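Long-range contacts in pentacotripeptide-repeat region of PRORP domain-containing protein (PDB 4ME2), which probably binds RNA sequence-specifically, as a chloroplast helical-repeat protein of the pentatricopeptide-repeat class linked to group II intron RNA: residues A[98-109]-A[138-149]; A[48-59]-A[72-80]. All coordinates share one frame; numbering follows the deposited sequence.

Contact 1. Residues A[98-109]-A[138-149]; sequences WSLALAALHVAR and AVDALVEAFIEE
Arg109 grips Glu149 side-on, NE and NH2 both donating to one oxygen: Arg109 NE lies 3.0 Å from Glu149 OE1 and Arg109 NH2 3.1 Å from it. OE1 sits near the guanidinium plane, but both nitrogens reach it from the same face of the carboxylate, the two planes being 36° apart. One guanidinium face rests on Ala145, whose CB is 3.4 Å from Arg109 NH2. The third nitrogen, Arg109 NH1, donates to His106 ND1 (3.0 Å), so the group is held from three directions; a bend at chi3 (50°) turns it there. Cutting the Arg109 side chain back to an alanine is likely to leave Glu149 OE1 without its charged mate and the His106 ring freer to turn. Helices 98-109 and 133-151 run nearly parallel, segment axes 14° and 12.1 Å apart, side by side in the helix-turn-helix solenoid of the pentatricopeptide-repeat class. Between them Leu142 is a knob among Leu102, Leu105, His106 and Arg109, and the Trp98 ring meets Ala138 CB with its edge. Beyond, a water joins His106 NE2 to Ala138 O, Tyr121 OH bonds Glu149 OE2, and the backbone oxygen of Phe124 takes the Trp98 NE1 hydrogen.

Contact 2. Residues A[48-59]-A[72-80]; sequences EAIHAVQALKRL and AASAALGRL
Ala76 N donates to Ala72 O over 2.8 Å, and from the facing helix Leu59 CD1 lies 3.8 Å from that same oxygen. The two helices, 47-59 and 66-77, form an antiparallel helical hairpin, as in the helix-turn-helix architecture of this class; their segment axes cross at 151° and approach to 8.5 Å. Alanines make this closeness possible. Ala76 is a knob among Ala52, Ala55, Leu56 and Leu59, its CB 3.7 Å from Leu56 N, nearly on the opposing backbone. In return Leu56 enters the hole bounded by Ala72, Ala73, Ala76 and Leu77. CG anti to the backbone N (chi1 -178°) carries its isobutyl end across to the facing helix, where Leu56 CD1 lies 3.5 Å from Ala72 CB and CD2 goes to Leu77 CD1, the two leucines meeting at a slant. Leu59 CB also packs on Ala72. At the other end a type I turn from Leu77 to Leu80 brings the chain back toward helix 47-59, and Leu77 and Leu80 close on Ala52 CB together. Leu80 forks over the first turn of segment 48-59: CD1 is 3.7 Å from Ala52 CB, and CD2 3.8 Å from Glu48 O.

How the contacts relate
Contact 2 closes before contact 1 opens along the chain, and their centres are about 17 Å apart, yet they touch through helix 98-109. That helix faces contact 1 with Trp98, Leu102, Leu105, His106 and Arg109, and offers its other flank to contact 2: Ala104 CB lies 3.5 Å from Leu77 CD1, and Ala103 CB 3.7 Å from Ala73 CB. Leu100 adds its carbonyl oxygen, 3.8 Å from Leu56 CD2. Helix 82-94 bridges both contacts, with Met89 against Leu105 and Leu85 against Leu77. Contact 2 belongs to the N-terminal end of the solenoid; its centre lies about 22 Å from the centre of the chain, that of contact 1 about 6 Å.

Contact 1. Residues A[98-109]-A[138-149]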
loop_
_atom_site.group_PDB
_atom_site.type_symbol
_atom_site.label_atom_id
_atom_site.label_comp_id
_atom_site.label_asym_id
_atom_site.label_seq_id
_atom_site.Cartn_x
_atom_site.Cartn_y
_atom_site.Cartn_z
ATOM N N TRP A 98 0.706 14.341 3.131
ATOM C CA TRP A 98 0.766 12.950 2.691
ATOM C C TRP A 98 1.998 12.226 3.198
ATOM O O TRP A 98 1.890 11.122 3.748
ATOM C CB TRP A 98 0.623 12.881 1.176
ATOM C CG TRP A 98 0.527 11.479 0.675
ATOM C CD1 TRP A 98 -0.611 10.701 0.536
ATOM C CD2 TRP A 98 1.633 10.637 0.257
ATOM N NE1 TRP A 98 -0.289 9.458 0.059
ATOM C CE2 TRP A 98 1.050 9.352 -0.122
ATOM C CE3 TRP A 98 3.002 10.810 0.167
ATOM C CZ2 TRP A 98 1.826 8.302 -0.577
ATOM C CZ3 TRP A 98 3.781 9.748 -0.295
ATOM C CH2 TRP A 98 3.205 8.520 -0.661
ATOM N N SER A 99 3.177 12.832 3.054
ATOM C CA SER A 99 4.411 12.171 3.502
ATOM C C SER A 99 4.424 11.889 5.016
ATOM O O SER A 99 4.920 10.848 5.444
ATOM C CB SER A 99 5.656 12.957 3.079
ATOM O OG SER A 99 5.789 14.129 3.853
ATOM N N LEU A 100 3.875 12.812 5.810
ATOM C CA LEU A 100 3.787 12.636 7.261
ATOM C C LEU A 100 2.773 11.561 7.611
ATOM O O LEU A 100 2.988 10.794 8.544
ATOM C CB LEU A 100 3.400 13.935 7.968
ATOM C CG LEU A 100 4.373 15.107 7.816
ATOM C CD1 LEU A 100 3.955 16.249 8.730
ATOM C CD2 LEU A 100 5.787 14.665 8.139
ATOM N N ALA A 101 1.667 11.522 6.866
ATOM C CA ALA A 101 0.641 10.498 7.099
ATOM C C ALA A 101 1.195 9.113 6.781
ATOM O O ALA A 101 0.869 8.136 7.470
ATOM C CB ALA A 101 -0.617 10.783 6.284
ATOM N N LEU A 102 2.025 9.031 5.741
ATOM C CA LEU A 102 2.668 7.769 5.355
ATOM C C LEU A 102 3.635 7.334 6.448
ATOM O O LEU A 102 3.696 6.156 6.800
ATOM C CB LEU A 102 3.438 7.926 4.038
ATOM C CG LEU A 102 3.520 6.804 2.988
ATOM C CD1 LEU A 102 4.890 6.775 2.319
ATOM C CD2 LEU A 102 3.128 5.416 3.481
ATOM N N ALA A 103 4.397 8.285 6.983
ATOM C CA ALA A 103 5.289 7.984 8.091
ATOM C C ALA A 103 4.483 7.472 9.290
ATOM O O ALA A 103 4.922 6.548 9.979
ATOM C CB ALA A 103 6.133 9.199 8.460
ATOM N N ALA A 104 3.302 8.050 9.524
ATOM C CA ALA A 104 2.430 7.572 10.605
ATOM C C ALA A 104 1.978 6.136 10.339
ATOM O O ALA A 104 1.982 5.300 11.254
ATOM C CB ALA A 104 1.232 8.488 10.804
ATOM N N LEU A 105 1.599 5.860 9.092
ATOM C CA LEU A 105 1.224 4.504 8.678
ATOM C C LEU A 105 2.329 3.506 9.019
ATOM O O LEU A 105 2.051 2.440 9.569
ATOM C CB LEU A 105 0.885 4.444 7.179
ATOM C CG LEU A 105 0.534 3.062 6.591
ATOM C CD1 LEU A 105 -0.654 2.447 7.308
ATOM C CD2 LEU A 105 0.273 3.156 5.096
ATOM N N HIS A 106 3.575 3.840 8.692
ATOM C CA HIS A 106 4.689 2.930 8.966
ATOM C C HIS A 106 4.917 2.675 10.437
ATOM O O HIS A 106 5.322 1.568 10.821
ATOM C CB HIS A 106 5.959 3.390 8.271
ATOM C CG HIS A 106 5.959 3.131 6.787
ATOM N ND1 HIS A 106 5.758 1.902 6.260
ATOM C CD2 HIS A 106 6.167 3.990 5.715
ATOM C CE1 HIS A 106 5.830 1.978 4.919
ATOM N NE2 HIS A 106 6.084 3.259 4.589
ATOM N N VAL A 107 4.649 3.675 11.277
ATOM C CA VAL A 107 4.660 3.459 12.721
ATOM C C VAL A 107 3.566 2.446 13.068
ATOM O O VAL A 107 3.821 1.488 13.798
ATOM C CB VAL A 107 4.469 4.763 13.526
ATOM C CG1 VAL A 107 4.404 4.466 15.017
ATOM C CG2 VAL A 107 5.606 5.748 13.252
ATOM N N ALA A 108 2.359 2.634 12.534
ATOM C CA ALA A 108 1.254 1.707 12.824
ATOM C C ALA A 108 1.592 0.274 12.405
ATOM O O ALA A 108 1.258 -0.688 13.107
ATOM C CB ALA A 108 -0.029 2.171 12.152
ATOM N N ARG A 109 2.263 0.145 11.263
ATOM C CA ARG A 109 2.551 -1.169 10.681
ATOM C C ARG A 109 3.421 -2.044 11.590
ATOM O O ARG A 109 3.399 -3.265 11.462
ATOM C CB ARG A 109 3.211 -1.019 9.303
ATOM C CG ARG A 109 2.297 -0.496 8.194
ATOM C CD ARG A 109 3.009 -0.438 6.841
ATOM N NE ARG A 109 3.657 -1.722 6.589
ATOM C CZ ARG A 109 4.961 -1.954 6.699
ATOM N NH1 ARG A 109 5.802 -0.974 6.995
ATOM N NH2 ARG A 109 5.429 -3.180 6.497
ATOM N N ALA A 138 8.036 6.326 -2.651
ATOM C CA ALA A 138 7.451 5.948 -1.366
ATOM C C ALA A 138 6.300 4.956 -1.550
ATOM O O ALA A 138 6.126 4.048 -0.734
ATOM C CB ALA A 138 7.003 7.177 -0.587
ATOM N N VAL A 139 5.518 5.133 -2.615
ATOM C CA VAL A 139 4.434 4.191 -2.915
ATOM C C VAL A 139 5.006 2.823 -3.307
ATOM O O VAL A 139 4.516 1.789 -2.850
ATOM C CB VAL A 139 3.480 4.711 -4.012
ATOM C CG1 VAL A 139 2.577 3.594 -4.515
ATOM C CG2 VAL A 139 2.636 5.861 -3.487
ATOM N N ASP A 140 6.040 2.802 -4.147
ATOM C CA ASP A 140 6.651 1.526 -4.531
ATOM C C ASP A 140 7.179 0.787 -3.306
ATOM O O ASP A 140 7.048 -0.439 -3.207
ATOM C CB ASP A 140 7.794 1.722 -5.531
ATOM C CG ASP A 140 7.329 2.241 -6.873
ATOM O OD1 ASP A 140 6.109 2.308 -7.134
ATOM O OD2 ASP A 140 8.218 2.596 -7.676
ATOM N N ALA A 141 7.783 1.543 -2.388
ATOM C CA ALA A 141 8.321 0.982 -1.158
ATOM C C ALA A 141 7.211 0.436 -0.259
ATOM O O ALA A 141 7.379 -0.618 0.355
ATOM C CB ALA A 141 9.172 2.009 -0.415
ATOM N N LEU A 142 6.082 1.138 -0.202
ATOM C CA LEU A 142 4.936 0.673 0.581
ATOM C C LEU A 142 4.435 -0.675 0.060
ATOM O O LEU A 142 4.078 -1.560 0.849
ATOM C CB LEU A 142 3.812 1.715 0.568
ATOM C CG LEU A 142 2.507 1.334 1.285
ATOM C CD1 LEU A 142 2.758 1.061 2.763
ATOM C CD2 LEU A 142 1.458 2.417 1.093
ATOM N N VAL A 143 4.426 -0.834 -1.264
ATOM C CA VAL A 143 3.991 -2.088 -1.875
ATOM C C VAL A 143 4.957 -3.228 -1.550
ATOM O O VAL A 143 4.522 -4.333 -1.229
ATOM C CB VAL A 143 3.749 -1.946 -3.391
ATOM C CG1 VAL A 143 3.579 -3.308 -4.041
ATOM C CG2 VAL A 143 2.517 -1.090 -3.633
ATOM N N GLU A 144 6.259 -2.958 -1.604
ATOM C CA GLU A 144 7.239 -3.952 -1.167
ATOM C C GLU A 144 7.023 -4.344 0.293
ATOM O O GLU A 144 7.132 -5.520 0.634
ATOM C CB GLU A 144 8.671 -3.457 -1.377
ATOM C CG GLU A 144 9.049 -3.294 -2.839
ATOM C CD GLU A 144 8.908 -4.576 -3.632
ATOM O OE1 GLU A 144 9.499 -5.601 -3.227
ATOM O OE2 GLU A 144 8.213 -4.561 -4.669
ATOM N N ALA A 145 6.695 -3.365 1.139
ATOM C CA ALA A 145 6.467 -3.610 2.565
ATOM C C ALA A 145 5.223 -4.465 2.797
ATOM O O ALA A 145 5.210 -5.315 3.686
ATOM C CB ALA A 145 6.381 -2.297 3.340
ATOM N N PHE A 146 4.194 -4.239 1.988
ATOM C CA PHE A 146 2.967 -5.017 2.057
ATOM C C PHE A 146 3.252 -6.467 1.682
ATOM O O PHE A 146 2.848 -7.385 2.390
ATOM C CB PHE A 146 1.910 -4.409 1.130
ATOM C CG PHE A 146 0.706 -5.288 0.900
ATOM C CD1 PHE A 146 0.009 -5.848 1.970
ATOM C CD2 PHE A 146 0.247 -5.526 -0.390
ATOM C CE1 PHE A 146 -1.109 -6.644 1.754
ATOM C CE2 PHE A 146 -0.875 -6.314 -0.616
ATOM C CZ PHE A 146 -1.551 -6.877 0.458
ATOM N N ILE A 147 3.963 -6.669 0.578
ATOM C CA ILE A 147 4.257 -8.029 0.124
ATOM C C ILE A 147 5.086 -8.763 1.177
ATOM O O ILE A 147 4.792 -9.913 1.514
ATOM C CB ILE A 147 4.929 -8.043 -1.268
ATOM C CG1 ILE A 147 3.945 -7.523 -2.319
ATOM C CG2 ILE A 147 5.390 -9.449 -1.640
ATOM C CD1 ILE A 147 4.561 -7.245 -3.675
ATOM N N GLU A 148 6.093 -8.077 1.713
ATOM C CA GLU A 148 6.958 -8.649 2.745
ATOM C C GLU A 148 6.187 -8.985 4.022
ATOM O O GLU A 148 6.319 -10.092 4.552
ATOM C CB GLU A 148 8.146 -7.732 3.051
ATOM C CG GLU A 148 8.926 -8.144 4.298
ATOM C CD GLU A 148 10.407 -7.805 4.235
ATOM O OE1 GLU A 148 10.848 -7.171 3.253
ATOM O OE2 GLU A 148 11.141 -8.190 5.176
ATOM N N GLU A 149 5.376 -8.049 4.513
ATOM C CA GLU A 149 4.641 -8.306 5.751
ATOM C C GLU A 149 3.695 -9.505 5.628
ATOM O O GLU A 149 3.419 -10.182 6.613
ATOM C CB GLU A 149 3.905 -7.058 6.262
ATOM C CG GLU A 149 2.656 -6.679 5.484
ATOM C CD GLU A 149 2.162 -5.271 5.777
ATOM O OE1 GLU A 149 2.725 -4.596 6.662
ATOM O OE2 GLU A 149 1.195 -4.844 5.121
HETATM O O HOH W 1 6.961 3.802 2.003
HETATM O O HOH W 2 3.242 -5.101 9.310
HETATM O O HOH W 3 7.329 -5.301 5.698
#

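Contact 2. Residues A[48-59]-A[72-80]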
loop_
_atom_site.group_PDB
_atom_site.type_symbol
_atom_site.label_atom_id
_atom_site.label_comp_id
_atom_site.label_asym_id
_atom_site.label_seq_id
_atom_site.Cartn_x
_atom_site.Cartn_y
_atom_site.Cartn_z
ATOM N N GLU A 48 -4.156 13.812 22.950
ATOM C CA GLU A 48 -2.844 13.245 22.642
ATOM C C GLU A 48 -2.579 13.141 21.137
ATOM O O GLU A 48 -1.443 13.328 20.705
ATOM C CB GLU A 48 -2.586 11.914 23.366
ATOM C CG GLU A 48 -3.808 11.058 23.645
ATOM C CD GLU A 48 -4.702 11.640 24.728
ATOM O OE1 GLU A 48 -4.230 11.884 25.858
ATOM O OE2 GLU A 48 -5.889 11.849 24.443
ATOM N N ALA A 49 -3.611 12.848 20.346
ATOM C CA ALA A 49 -3.457 12.797 18.889
ATOM C C ALA A 49 -3.120 14.179 18.336
ATOM O O ALA A 49 -2.190 14.326 17.541
ATOM C CB ALA A 49 -4.703 12.242 18.224
ATOM N N ILE A 50 -3.874 15.191 18.765
ATOM C CA ILE A 50 -3.615 16.569 18.337
ATOM C C ILE A 50 -2.177 16.988 18.638
ATOM O O ILE A 50 -1.484 17.535 17.770
ATOM C CB ILE A 50 -4.608 17.569 18.968
ATOM C CG1 ILE A 50 -5.994 17.381 18.350
ATOM C CG2 ILE A 50 -4.131 19.004 18.765
ATOM C CD1 ILE A 50 -7.056 18.314 18.889
ATOM N N HIS A 51 -1.729 16.731 19.865
ATOM C CA HIS A 51 -0.359 17.046 20.257
ATOM C C HIS A 51 0.640 16.339 19.383
ATOM O O HIS A 51 1.631 16.937 18.965
ATOM C CB HIS A 51 -0.113 16.725 21.732
ATOM C CG HIS A 51 -0.643 17.774 22.683
ATOM N ND1 HIS A 51 -0.964 17.497 23.963
ATOM C CD2 HIS A 51 -0.907 19.131 22.496
ATOM C CE1 HIS A 51 -1.407 18.617 24.567
ATOM N NE2 HIS A 51 -1.372 19.617 23.667
ATOM N N ALA A 52 0.376 15.066 19.084
ATOM C CA ALA A 52 1.283 14.262 18.266
ATOM C C ALA A 52 1.359 14.764 16.824
ATOM O O ALA A 52 2.439 14.786 16.227
ATOM C CB ALA A 52 0.885 12.795 18.308
ATOM N N VAL A 53 0.219 15.167 16.271
ATOM C CA VAL A 53 0.188 15.736 14.923
ATOM C C VAL A 53 1.005 17.022 14.897
ATOM O O VAL A 53 1.810 17.246 13.989
ATOM C CB VAL A 53 -1.255 16.017 14.448
ATOM C CG1 VAL A 53 -1.263 16.867 13.178
ATOM C CG2 VAL A 53 -2.001 14.712 14.213
ATOM N N GLN A 54 0.819 17.868 15.904
ATOM C CA GLN A 54 1.559 19.126 15.915
ATOM C C GLN A 54 3.063 18.914 16.059
ATOM O O GLN A 54 3.852 19.583 15.389
ATOM C CB GLN A 54 0.986 20.103 16.943
ATOM C CG GLN A 54 -0.364 20.668 16.508
ATOM C CD GLN A 54 -0.329 21.273 15.109
ATOM O OE1 GLN A 54 0.328 22.286 14.875
ATOM N NE2 GLN A 54 -1.039 20.649 14.171
ATOM N N ALA A 55 3.453 17.966 16.908
ATOM C CA ALA A 55 4.862 17.626 17.093
ATOM C C ALA A 55 5.494 17.105 15.803
ATOM O O ALA A 55 6.604 17.500 15.455
ATOM C CB ALA A 55 5.030 16.617 18.220
ATOM N N LEU A 56 4.794 16.220 15.096
ATOM C CA LEU A 56 5.340 15.663 13.862
ATOM C C LEU A 56 5.556 16.760 12.819
ATOM O O LEU A 56 6.571 16.771 12.126
ATOM C CB LEU A 56 4.446 14.548 13.309
ATOM C CG LEU A 56 4.948 13.857 12.037
ATOM C CD1 LEU A 56 6.396 13.423 12.178
ATOM C CD2 LEU A 56 4.067 12.671 11.671
ATOM N N LYS A 57 4.599 17.677 12.716
ATOM C CA LYS A 57 4.729 18.825 11.817
ATOM C C LYS A 57 5.911 19.717 12.234
ATOM O O LYS A 57 6.742 20.088 11.404
ATOM C CB LYS A 57 3.403 19.597 11.742
ATOM C CG LYS A 57 2.312 18.850 10.977
ATOM C CD LYS A 57 0.900 19.337 11.291
ATOM C CE LYS A 57 0.678 20.786 10.893
ATOM N NZ LYS A 57 -0.706 21.237 11.209
ATOM N N ARG A 58 6.002 20.022 13.526
ATOM C CA ARG A 58 7.087 20.837 14.066
ATOM C C ARG A 58 8.460 20.218 13.790
ATOM O O ARG A 58 9.387 20.908 13.366
ATOM C CB ARG A 58 6.879 21.031 15.569
ATOM C CG ARG A 58 7.908 21.910 16.260
ATOM C CD ARG A 58 7.671 21.949 17.766
ATOM N NE ARG A 58 8.034 20.693 18.430
ATOM C CZ ARG A 58 7.199 19.926 19.130
ATOM N NH1 ARG A 58 5.926 20.271 19.292
ATOM N NH2 ARG A 58 7.644 18.807 19.687
ATOM N N LEU A 59 8.576 18.912 14.022
ATOM C CA LEU A 59 9.839 18.193 13.842
ATOM C C LEU A 59 10.306 18.135 12.392
ATOM O O LEU A 59 11.489 17.917 12.123
ATOM C CB LEU A 59 9.736 16.770 14.404
ATOM C CG LEU A 59 9.638 16.647 15.928
ATOM C CD1 LEU A 59 9.257 15.230 16.334
ATOM C CD2 LEU A 59 10.940 17.076 16.584
ATOM N N ALA A 72 11.162 11.444 12.902
ATOM C CA ALA A 72 10.223 12.326 13.549
ATOM C C ALA A 72 8.975 11.547 13.926
ATOM O O ALA A 72 8.423 11.764 14.989
ATOM C CB ALA A 72 9.885 13.511 12.667
ATOM N N ALA A 73 8.544 10.630 13.061
ATOM C CA ALA A 73 7.287 9.913 13.289
ATOM C C ALA A 73 7.358 8.985 14.497
ATOM O O ALA A 73 6.409 8.906 15.274
ATOM C CB ALA A 73 6.858 9.151 12.043
ATOM N N SER A 74 8.477 8.291 14.669
ATOM C CA SER A 74 8.625 7.460 15.859
ATOM C C SER A 74 8.673 8.307 17.130
ATOM O O SER A 74 8.074 7.941 18.135
ATOM C CB SER A 74 9.834 6.522 15.757
ATOM O OG SER A 74 11.041 7.244 15.612
ATOM N N ALA A 75 9.365 9.441 17.083
ATOM C CA ALA A 75 9.461 10.319 18.246
ATOM C C ALA A 75 8.110 10.936 18.609
ATOM O O ALA A 75 7.729 10.973 19.777
ATOM C CB ALA A 75 10.497 11.411 18.011
ATOM N N ALA A 76 7.382 11.417 17.609
ATOM C CA ALA A 76 6.141 12.138 17.880
ATOM C C ALA A 76 4.950 11.218 18.157
ATOM O O ALA A 76 4.060 11.561 18.950
ATOM C CB ALA A 76 5.834 13.096 16.742
ATOM N N LEU A 77 4.945 10.046 17.526
ATOM C CA LEU A 77 3.774 9.168 17.555
ATOM C C LEU A 77 3.989 7.877 18.338
ATOM O O LEU A 77 3.047 7.107 18.543
ATOM C CB LEU A 77 3.337 8.825 16.126
ATOM C CG LEU A 77 3.296 9.933 15.071
ATOM C CD1 LEU A 77 2.940 9.355 13.710
ATOM C CD2 LEU A 77 2.330 11.045 15.445
ATOM N N GLY A 78 5.220 7.651 18.777
ATOM C CA GLY A 78 5.618 6.371 19.356
ATOM C C GLY A 78 5.032 5.997 20.703
ATOM O O GLY A 78 5.162 4.854 21.132
ATOM N N ARG A 79 4.397 6.951 21.379
ATOM C CA ARG A 79 3.779 6.681 22.681
ATOM C C ARG A 79 2.266 6.461 22.587
ATOM O O ARG A 79 1.615 6.135 23.587
ATOM C CB ARG A 79 4.076 7.812 23.683
ATOM C CG ARG A 79 5.534 8.246 23.809
ATOM C CD ARG A 79 6.435 7.154 24.366
ATOM N NE ARG A 79 7.665 7.701 24.946
ATOM C CZ ARG A 79 8.764 6.992 25.200
ATOM N NH1 ARG A 79 8.810 5.694 24.920
ATOM N NH2 ARG A 79 9.827 7.584 25.729
ATOM N N LEU A 80 1.705 6.635 21.390
ATOM C CA LEU A 80 0.248 6.617 21.209
ATOM C C LEU A 80 -0.344 5.218 21.200
ATOM O O LEU A 80 0.217 4.312 20.591
ATOM C CB LEU A 80 -0.143 7.313 19.907
ATOM C CG LEU A 80 0.117 8.810 19.743
ATOM C CD1 LEU A 80 -0.225 9.221 18.321
ATOM C CD2 LEU A 80 -0.674 9.639 20.746
#